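Local atomic coordinates of ethanolamine utilization protein EutJ (Carboxydothermus hydrogenoformans Z-2901, PDB entry 3H1Q), a protein that binds ATP in a fold of the actin-like ATPase superfamily and probably serves ethanolamine utilization. Residues A[167-170]-A[171-175]; A[219-223]-A[224-228]; A[69-72]-A[73-77]. One frame throughout, in Å; residues are numbered along the deposited sequence.

How the interactions relate
All three contacts are local, each lying at an end of a helix, but they occupy different depths of the fold. Interaction 1, at the start of helix 171-182, is partly buried and touches the bound ATP; the His173 ring accepts the N-H of the N-cap residue Gly170. Interaction 3, at the start of helix 70-87, is a surface contact in which an aspartate caps weakly and Tyr70 meets Ile74 one turn on. Interaction 2, also at the surface, turns the chain toward strand 230-233. Interactions 1 and 2, with centres about 23 Å apart, are joined through helix 199-220: Leu174 packs on it, and interaction 2 lies at its C-terminal end. Interactions 2 and 3 lie on opposite sides of the chain's centre.

Interaction 1: residues A[167-170]-A[171-175]; sequences EPTG and GTHLS
His173 reaches back from the first turn of helix 171-182 to the loop residues Pro168, Thr169 and Gly170, making one half of a capping box: the third helical residue accepts the backbone N-H of the N-cap residue, Gly170. The reciprocal half is absent because the cap is a glycine, which has no side chain to offer. Glycine suits the spot by its backbone, which is almost fully stretched here.

Followed outward, the histidine begins with CB 3.5 Å from Gly170 O. That carbonyl also receives the backbone N of His173 in a weak hydrogen bond of 2.9 Å. Because CG stands anti to the carbonyl carbon (chi1 -54°), the ring is swung back along the helix start toward the preceding loop. CG itself lies 3.7 Å from Thr169 OG1. ND1 does the main work, accepting the N-H of Gly170 at 2.9 Å with an N-H...N angle of 149°. The donor lies in the imidazole plane, so this bond helps fix the rotation of the ring. Farther out, CE1 approaches Pro168 O obliquely.

The helix start belongs to the actin-like ATPase fold and is part of its nucleotide site. Gly171 touches the bound ATP, and the absence of a side chain probably eases the approach. Thr172 OG1 is hydrogen-bonded to Gly148 O, tying the helix to another ATP-binding loop, while the apolar end of Leu174 packs on Val206, Val209 and Met213 of helix 199-220. One turn on from Gly171, the backbone N of Ser175 donates to Gly171 O at 2.9 Å.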
ATOM      1  N   GLU A 167     -10.909  -3.069   8.796  1.00 61.48           N
ATOM      2  CA  GLU A 167     -10.896  -3.748  10.079  1.00 61.18           C
ATOM      3  C   GLU A 167      -9.481  -3.947  10.572  1.00 60.99           C
ATOM      4  O   GLU A 167      -8.646  -4.527   9.884  1.00 61.13           O
ATOM      5  CB  GLU A 167     -11.668  -5.107  10.027  1.00 61.36           C
ATOM      6  N   PRO A 168      -9.225  -3.483  11.793  1.00 60.88           N
ATOM      7  CA  PRO A 168      -7.960  -3.404  12.519  1.00 60.62           C
ATOM      8  C   PRO A 168      -7.088  -4.643  12.484  1.00 60.07           C
ATOM      9  O   PRO A 168      -6.631  -5.090  13.532  1.00 60.16           O
ATOM     10  CB  PRO A 168      -8.416  -3.156  13.955  1.00 60.73           C
ATOM     11  CG  PRO A 168      -9.651  -2.338  13.786  1.00 61.16           C
ATOM     12  CD  PRO A 168     -10.338  -2.918  12.579  1.00 60.83           C
ATOM     13  N   THR A 169      -6.832  -5.186  11.302  1.00 59.49           N
ATOM     14  CA  THR A 169      -5.819  -6.227  11.209  1.00 58.91           C
ATOM     15  C   THR A 169      -4.804  -6.026  10.064  1.00 58.68           C
ATOM     16  O   THR A 169      -5.102  -5.365   9.058  1.00 58.65           O
ATOM     17  CB  THR A 169      -6.423  -7.639  11.226  1.00 58.62           C
ATOM     18  OG1 THR A 169      -5.560  -8.502  11.971  1.00 57.86           O
ATOM     19  CG2 THR A 169      -6.609  -8.174   9.819  1.00 58.85           C
ATOM     20  N   GLY A 170      -3.603  -6.582  10.235  1.00 57.93           N
ATOM     21  CA  GLY A 170      -2.558  -6.448   9.224  1.00 56.83           C
ATOM     22  C   GLY A 170      -1.202  -7.009   9.600  1.00 55.87           C
ATOM     23  O   GLY A 170      -1.046  -7.704  10.621  1.00 55.82           O
ATOM     24  N   GLY A 171      -0.226  -6.676   8.759  1.00 54.67           N
ATOM     25  CA  GLY A 171       1.119  -7.211   8.831  1.00 53.87           C
ATOM     26  C   GLY A 171       1.673  -7.318  10.227  1.00 53.50           C
ATOM     27  O   GLY A 171       2.476  -8.211  10.534  1.00 53.56           O
ATOM     28  N   THR A 172       1.236  -6.417  11.090  1.00 52.97           N
ATOM     29  CA  THR A 172       1.889  -6.291  12.374  1.00 52.72           C
ATOM     30  C   THR A 172       1.516  -7.443  13.277  1.00 52.40           C
ATOM     31  O   THR A 172       2.358  -7.996  13.958  1.00 52.11           O
ATOM     32  CB  THR A 172       1.581  -4.940  13.028  1.00 52.93           C
ATOM     33  OG1 THR A 172       1.379  -3.955  12.003  1.00 52.65           O
ATOM     34  CG2 THR A 172       2.739  -4.519  13.926  1.00 52.31           C
ATOM     35  N   HIS A 173       0.242  -7.808  13.253  1.00 52.53           N
ATOM     36  CA  HIS A 173      -0.237  -8.915  14.034  1.00 52.90           C
ATOM     37  C   HIS A 173       0.554 -10.120  13.612  1.00 52.48           C
ATOM     38  O   HIS A 173       1.141 -10.770  14.456  1.00 52.32           O
ATOM     39  CB  HIS A 173      -1.723  -9.105  13.797  1.00 53.63           C
ATOM     40  CG  HIS A 173      -2.518  -7.857  14.036  1.00 56.87           C
ATOM     41  ND1 HIS A 173      -3.076  -7.120  13.010  1.00 59.05           N
ATOM     42  CD2 HIS A 173      -2.808  -7.191  15.183  1.00 57.45           C
ATOM     43  CE1 HIS A 173      -3.696  -6.065  13.519  1.00 58.83           C
ATOM     44  NE2 HIS A 173      -3.550  -6.087  14.833  1.00 58.12           N
ATOM     45  N   LEU A 174       0.627 -10.376  12.303  1.00 51.87           N
ATOM     46  CA  LEU A 174       1.542 -11.385  11.788  1.00 51.38           C
ATOM     47  C   LEU A 174       2.902 -11.310  12.480  1.00 51.04           C
ATOM     48  O   LEU A 174       3.343 -12.289  13.091  1.00 51.28           O
ATOM     49  CB  LEU A 174       1.773 -11.260  10.278  1.00 51.46           C
ATOM     50  CG  LEU A 174       0.694 -11.179   9.203  1.00 51.21           C
ATOM     51  CD1 LEU A 174       1.385 -11.039   7.880  1.00 51.29           C
ATOM     52  CD2 LEU A 174      -0.150 -12.391   9.175  1.00 51.14           C
ATOM     53  N   SER A 175       3.571 -10.162  12.379  1.00 50.39           N
ATOM     54  CA  SER A 175       4.929 -10.027  12.940  1.00 50.00           C
ATOM     55  C   SER A 175       4.922 -10.245  14.449  1.00 49.41           C
ATOM     56  O   SER A 175       5.856 -10.844  14.997  1.00 49.25           O
ATOM     57  CB  SER A 175       5.530  -8.662  12.611  1.00 49.84           C
ATOM     58  OG  SER A 175       5.254  -8.304  11.265  1.00 51.05           O
TER

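Interaction 2: residues A[219-223]-A[224-228]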
ATOM      1  N   GLU A 219     -16.828 -12.994   5.090  1.00 60.16           N
ATOM      2  CA  GLU A 219     -17.990 -12.392   5.713  1.00 61.41           C
ATOM      3  C   GLU A 219     -18.502 -11.175   4.955  1.00 62.05           C
ATOM      4  O   GLU A 219     -19.660 -11.129   4.549  1.00 62.36           O
ATOM      5  CB  GLU A 219     -17.684 -12.015   7.162  1.00 61.37           C
ATOM      6  CG  GLU A 219     -18.400 -12.872   8.178  1.00 63.15           C
ATOM      7  CD  GLU A 219     -19.928 -12.636   8.227  1.00 66.02           C
ATOM      8  OE1 GLU A 219     -20.512 -12.773   9.332  1.00 66.78           O
ATOM      9  OE2 GLU A 219     -20.552 -12.325   7.177  1.00 66.66           O
ATOM     10  N   VAL A 220     -17.640 -10.193   4.757  1.00 62.57           N
ATOM     11  CA  VAL A 220     -18.060  -8.959   4.129  1.00 63.20           C
ATOM     12  C   VAL A 220     -18.513  -9.182   2.679  1.00 63.75           C
ATOM     13  O   VAL A 220     -19.329  -8.422   2.147  1.00 63.69           O
ATOM     14  CB  VAL A 220     -16.928  -7.965   4.200  1.00 63.37           C
ATOM     15  CG1 VAL A 220     -17.452  -6.548   4.029  1.00 63.66           C
ATOM     16  CG2 VAL A 220     -16.229  -8.108   5.544  1.00 63.28           C
ATOM     17  N   ILE A 221     -17.987 -10.239   2.061  1.00 64.41           N
ATOM     18  CA  ILE A 221     -18.360 -10.637   0.699  1.00 65.12           C
ATOM     19  C   ILE A 221     -19.574 -11.576   0.732  1.00 65.33           C
ATOM     20  O   ILE A 221     -20.112 -11.940  -0.321  1.00 65.47           O
ATOM     21  CB  ILE A 221     -17.166 -11.341  -0.067  1.00 65.48           C
ATOM     22  CG1 ILE A 221     -15.802 -10.712   0.272  1.00 65.71           C
ATOM     23  CG2 ILE A 221     -17.423 -11.432  -1.601  1.00 64.95           C
ATOM     24  CD1 ILE A 221     -15.771  -9.177   0.317  1.00 67.33           C
ATOM     25  N   LYS A 222     -19.984 -11.965   1.946  1.00 65.42           N
ATOM     26  CA  LYS A 222     -21.194 -12.782   2.207  1.00 65.17           C
ATOM     27  C   LYS A 222     -22.471 -11.968   1.986  1.00 65.03           C
ATOM     28  O   LYS A 222     -23.573 -12.428   2.294  1.00 65.30           O
ATOM     29  CB  LYS A 222     -21.165 -13.301   3.654  1.00 65.16           C
ATOM     30  CG  LYS A 222     -22.263 -14.275   4.052  1.00 65.41           C
ATOM     31  CD  LYS A 222     -22.740 -14.025   5.488  1.00 65.65           C
ATOM     32  CE  LYS A 222     -24.141 -13.408   5.547  1.00 65.74           C
ATOM     33  NZ  LYS A 222     -25.233 -14.428   5.424  1.00 64.16           N
ATOM     34  N   ASN A 223     -22.317 -10.745   1.484  1.00 64.76           N
ATOM     35  CA  ASN A 223     -23.454  -9.899   1.127  1.00 64.42           C
ATOM     36  C   ASN A 223     -23.336  -9.342  -0.297  1.00 64.17           C
ATOM     37  O   ASN A 223     -24.300  -8.769  -0.832  1.00 64.12           O
ATOM     38  CB  ASN A 223     -23.652  -8.779   2.160  1.00 64.44           C
ATOM     39  CG  ASN A 223     -24.551  -9.204   3.322  1.00 64.75           C
ATOM     40  OD1 ASN A 223     -24.233 -10.133   4.074  1.00 64.75           O
ATOM     41  ND2 ASN A 223     -25.686  -8.520   3.472  1.00 64.93           N
ATOM     42  N   TYR A 224     -22.165  -9.546  -0.912  1.00 63.70           N
ATOM     43  CA  TYR A 224     -21.880  -9.011  -2.245  1.00 62.89           C
ATOM     44  C   TYR A 224     -21.579 -10.039  -3.317  1.00 62.44           C
ATOM     45  O   TYR A 224     -21.018 -11.109  -3.063  1.00 62.19           O
ATOM     46  CB  TYR A 224     -20.755  -7.994  -2.185  1.00 62.84           C
ATOM     47  CG  TYR A 224     -21.114  -6.775  -1.383  1.00 62.78           C
ATOM     48  CD1 TYR A 224     -21.779  -5.698  -1.978  1.00 61.99           C
ATOM     49  CD2 TYR A 224     -20.796  -6.700  -0.022  1.00 62.88           C
ATOM     50  CE1 TYR A 224     -22.107  -4.566  -1.238  1.00 62.66           C
ATOM     51  CE2 TYR A 224     -21.125  -5.577   0.731  1.00 63.29           C
ATOM     52  CZ  TYR A 224     -21.776  -4.509   0.116  1.00 63.42           C
ATOM     53  OH  TYR A 224     -22.110  -3.394   0.856  1.00 63.91           O
ATOM     54  N   ASP A 225     -21.969  -9.658  -4.526  1.00 62.01           N
ATOM     55  CA  ASP A 225     -21.815 -10.436  -5.740  1.00 61.67           C
ATOM     56  C   ASP A 225     -20.561 -11.327  -5.777  1.00 61.74           C
ATOM     57  O   ASP A 225     -19.436 -10.855  -5.567  1.00 61.90           O
ATOM     58  CB  ASP A 225     -21.828  -9.462  -6.915  1.00 61.33           C
ATOM     59  CG  ASP A 225     -21.777 -10.149  -8.233  1.00 61.16           C
ATOM     60  OD1 ASP A 225     -21.777 -11.397  -8.258  1.00 61.51           O
ATOM     61  OD2 ASP A 225     -21.739  -9.436  -9.251  1.00 60.91           O
ATOM     62  N   GLN A 226     -20.767 -12.612  -6.057  1.00 61.51           N
ATOM     63  CA  GLN A 226     -19.667 -13.575  -6.115  1.00 61.62           C
ATOM     64  C   GLN A 226     -18.955 -13.637  -7.469  1.00 61.12           C
ATOM     65  O   GLN A 226     -17.836 -14.162  -7.557  1.00 61.03           O
ATOM     66  CB  GLN A 226     -20.141 -14.966  -5.709  1.00 62.13           C
ATOM     67  CG  GLN A 226     -20.555 -15.088  -4.248  1.00 64.51           C
ATOM     68  CD  GLN A 226     -19.451 -14.680  -3.306  1.00 67.37           C
ATOM     69  OE1 GLN A 226     -19.622 -13.771  -2.485  1.00 68.37           O
ATOM     70  NE2 GLN A 226     -18.296 -15.337  -3.429  1.00 68.55           N
ATOM     71  N   THR A 227     -19.598 -13.106  -8.513  1.00 60.47           N
ATOM     72  CA  THR A 227     -18.942 -12.895  -9.806  1.00 59.95           C
ATOM     73  C   THR A 227     -17.666 -12.087  -9.579  1.00 59.62           C
ATOM     74  O   THR A 227     -16.660 -12.305 -10.257  1.00 59.99           O
ATOM     75  CB  THR A 227     -19.841 -12.126 -10.803  1.00 59.83           C
ATOM     76  OG1 THR A 227     -21.164 -12.643 -10.736  1.00 60.61           O
ATOM     77  CG2 THR A 227     -19.353 -12.281 -12.230  1.00 60.11           C
ATOM     78  N   LEU A 228     -17.712 -11.177  -8.604  1.00 58.80           N
ATOM     79  CA  LEU A 228     -16.622 -10.236  -8.342  1.00 57.96           C
ATOM     80  C   LEU A 228     -15.244 -10.874  -8.162  1.00 57.04           C
ATOM     81  O   LEU A 228     -15.048 -11.697  -7.239  1.00 57.06           O
ATOM     82  CB  LEU A 228     -16.937  -9.359  -7.125  1.00 58.32           C
ATOM     83  CG  LEU A 228     -18.016  -8.288  -7.286  1.00 58.32           C
ATOM     84  CD1 LEU A 228     -18.522  -7.844  -5.916  1.00 57.76           C
ATOM     85  CD2 LEU A 228     -17.502  -7.102  -8.119  1.00 57.61           C
TER
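Tyr224 and Ile221 close a beta turn at the C-terminal end of helix 199-220: the backbone N of Tyr224 donates to Ile221 O in a weak hydrogen bond of 3.2 Å, with Lys222 and Asn223 at the corners. Polar side chains suit these corners, since both residues are exposed.

The van der Waals contacts centre on the tyrosine ring. Its CG lies anti to the carbonyl carbon (chi1 -64°), which brings the ring back against the turn. Val220 O meets the ring edge in its plane, on the side of Tyr224 CD2, whereas Asn223 O sits over one face.

A second set of hydrogen bonds shapes the following residues. Asp225 OD1 takes two donors from Thr227: the backbone N at 2.8 Å, which makes an Asx turn, and OG1, also at 2.8 Å. The hydroxyl uses the syn lone pair, while the N-H arrives from above the carboxylate plane, 51° out of it. A short acidic side chain is well matched to this double grip.

In the wider fold, Val220 and Tyr224 pack on Phe165, and the buried Ile221 joins Leu228 against Ile142 of strand 141-146, where the chain leads from helix 199-220 into strand 230-233.

Interaction 3: residues A[69-72]-A[73-77]; sequences DYIG and AIQIV
Asp69 O receives the backbone N of Ala73 at 2.7 Å, the first of four successive alpha-helical hydrogen bonds that carry helix 70-87 from its N-cap into its second turn. Next, Ile74 N donates to Tyr70 O at 3.2 Å, somewhat tilted from the carbonyl plane. Gln75 N to Ile71 O, at 2.9 Å, is the straightest of the four, its N-H...O angle being 169°. Ile76 N to Gly72 O, at 3.0 Å, completes the set.

Among the side chains, Asp69 receives the backbone N of Gly72 on OD1, a weak capping bond of 3.2 Å. Aspartate is apt at an N-cap because its short carboxylate can curl back to an N-H of the first turn, and its charge would probably be stabilised by the helix end. Gly72, lacking a side chain, lets the carboxylate lie close over the helix start.

One turn on from Tyr70, the Ile74 CD1 methyl meets the outer part of the tyrosine ring. With CG anti to the backbone N (chi1 173°), the ring stands off the helix and leans along it toward the next turn, and its CE2 comes 3.5 Å from Ile74 CD1 in an oblique approach. Ile71 CD1 lies at the ring edge, in its plane. The compact methyl of Ala73 and the branched Ile74 both press on Val114 of helix 110-117, and Tyr70 reaches Ala110 and His113 there. The whole is an aspartate N-cap, with a weak capping bond, at the start of a helix whose apolar flank packs on helix 110-117 in this actin-like fold.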
ATOM      1  N   ASP A  69       2.144  11.015  14.730  1.00 43.34           N
ATOM      2  CA  ASP A  69       3.430  11.682  14.692  1.00 43.33           C
ATOM      3  C   ASP A  69       3.419  12.595  13.507  1.00 43.03           C
ATOM      4  O   ASP A  69       4.270  12.494  12.638  1.00 43.81           O
ATOM      5  CB  ASP A  69       4.593  10.685  14.599  1.00 43.54           C
ATOM      6  CG  ASP A  69       6.005  11.363  14.743  1.00 46.80           C
ATOM      7  OD1 ASP A  69       6.186  12.440  15.376  1.00 50.06           O
ATOM      8  OD2 ASP A  69       6.982  10.809  14.203  1.00 51.01           O
ATOM      9  N   TYR A  70       2.427  13.472  13.458  1.00 42.58           N
ATOM     10  CA  TYR A  70       2.261  14.466  12.385  1.00 41.79           C
ATOM     11  C   TYR A  70       3.538  15.273  11.969  1.00 41.29           C
ATOM     12  O   TYR A  70       3.788  15.518  10.793  1.00 40.98           O
ATOM     13  CB  TYR A  70       1.134  15.392  12.808  1.00 41.43           C
ATOM     14  CG  TYR A  70       0.940  16.559  11.927  1.00 40.82           C
ATOM     15  CD1 TYR A  70      -0.068  16.560  10.976  1.00 41.14           C
ATOM     16  CD2 TYR A  70       1.741  17.680  12.057  1.00 41.32           C
ATOM     17  CE1 TYR A  70      -0.281  17.647  10.148  1.00 43.05           C
ATOM     18  CE2 TYR A  70       1.557  18.795  11.230  1.00 44.04           C
ATOM     19  CZ  TYR A  70       0.545  18.773  10.261  1.00 44.41           C
ATOM     20  OH  TYR A  70       0.352  19.870   9.435  1.00 43.60           O
ATOM     21  N   ILE A  71       4.340  15.671  12.941  1.00 40.88           N
ATOM     22  CA  ILE A  71       5.619  16.328  12.693  1.00 40.49           C
ATOM     23  C   ILE A  71       6.579  15.337  12.069  1.00 40.10           C
ATOM     24  O   ILE A  71       7.140  15.608  11.001  1.00 40.86           O
ATOM     25  CB  ILE A  71       6.190  16.933  14.018  1.00 40.91           C
ATOM     26  CG1 ILE A  71       5.362  18.156  14.445  1.00 41.33           C
ATOM     27  CG2 ILE A  71       7.684  17.248  13.948  1.00 40.34           C
ATOM     28  CD1 ILE A  71       4.578  18.846  13.312  1.00 40.36           C
ATOM     29  N   GLY A  72       6.764  14.189  12.730  1.00 39.44           N
ATOM     30  CA  GLY A  72       7.478  13.032  12.158  1.00 37.96           C
ATOM     31  C   GLY A  72       7.075  12.784  10.711  1.00 37.28           C
ATOM     32  O   GLY A  72       7.951  12.588   9.870  1.00 37.38           O
ATOM     33  N   ALA A  73       5.773  12.842  10.409  1.00 36.14           N
ATOM     34  CA  ALA A  73       5.298  12.738   9.045  1.00 36.03           C
ATOM     35  C   ALA A  73       6.053  13.697   8.132  1.00 37.00           C
ATOM     36  O   ALA A  73       6.754  13.251   7.188  1.00 37.39           O
ATOM     37  CB  ALA A  73       3.815  12.980   8.955  1.00 35.31           C
ATOM     38  N   ILE A  74       5.943  15.002   8.439  1.00 37.42           N
ATOM     39  CA  ILE A  74       6.453  16.089   7.600  1.00 36.75           C
ATOM     40  C   ILE A  74       7.945  15.957   7.388  1.00 37.34           C
ATOM     41  O   ILE A  74       8.438  16.057   6.248  1.00 36.69           O
ATOM     42  CB  ILE A  74       6.068  17.435   8.187  1.00 36.70           C
ATOM     43  CG1 ILE A  74       4.555  17.626   8.050  1.00 36.29           C
ATOM     44  CG2 ILE A  74       6.818  18.581   7.514  1.00 36.77           C
ATOM     45  CD1 ILE A  74       4.029  18.876   8.696  1.00 34.10           C
ATOM     46  N   GLN A  75       8.657  15.681   8.476  1.00 38.03           N
ATOM     47  CA  GLN A  75      10.063  15.300   8.364  1.00 39.80           C
ATOM     48  C   GLN A  75      10.310  14.226   7.296  1.00 40.11           C
ATOM     49  O   GLN A  75      11.201  14.408   6.438  1.00 40.49           O
ATOM     50  CB  GLN A  75      10.594  14.793   9.691  1.00 40.18           C
ATOM     51  CG  GLN A  75      11.427  15.782  10.467  1.00 43.09           C
ATOM     52  CD  GLN A  75      10.973  15.861  11.925  1.00 47.36           C
ATOM     53  OE1 GLN A  75       9.805  16.161  12.200  1.00 49.10           O
ATOM     54  NE2 GLN A  75      11.884  15.574  12.861  1.00 47.56           N
ATOM     55  N   ILE A  76       9.542  13.118   7.366  1.00 40.05           N
ATOM     56  CA  ILE A  76       9.654  11.990   6.412  1.00 39.46           C
ATOM     57  C   ILE A  76       9.297  12.453   4.999  1.00 38.87           C
ATOM     58  O   ILE A  76      10.130  12.361   4.090  1.00 38.94           O
ATOM     59  CB  ILE A  76       8.803  10.723   6.808  1.00 39.88           C
ATOM     60  CG1 ILE A  76       9.186  10.160   8.193  1.00 39.70           C
ATOM     61  CG2 ILE A  76       8.897   9.628   5.723  1.00 39.69           C
ATOM     62  CD1 ILE A  76      10.640   9.721   8.321  1.00 40.04           C
ATOM     63  N   VAL A  77       8.093  12.973   4.796  1.00 37.73           N
ATOM     64  CA  VAL A  77       7.782  13.472   3.462  1.00 37.43           C
ATOM     65  C   VAL A  77       8.860  14.439   2.980  1.00 38.83           C
ATOM     66  O   VAL A  77       9.356  14.326   1.859  1.00 38.87           O
ATOM     67  CB  VAL A  77       6.458  14.159   3.411  1.00 36.84           C
ATOM     68  CG1 VAL A  77       6.220  14.752   2.027  1.00 33.30           C
ATOM     69  CG2 VAL A  77       5.390  13.170   3.797  1.00 36.20           C
TER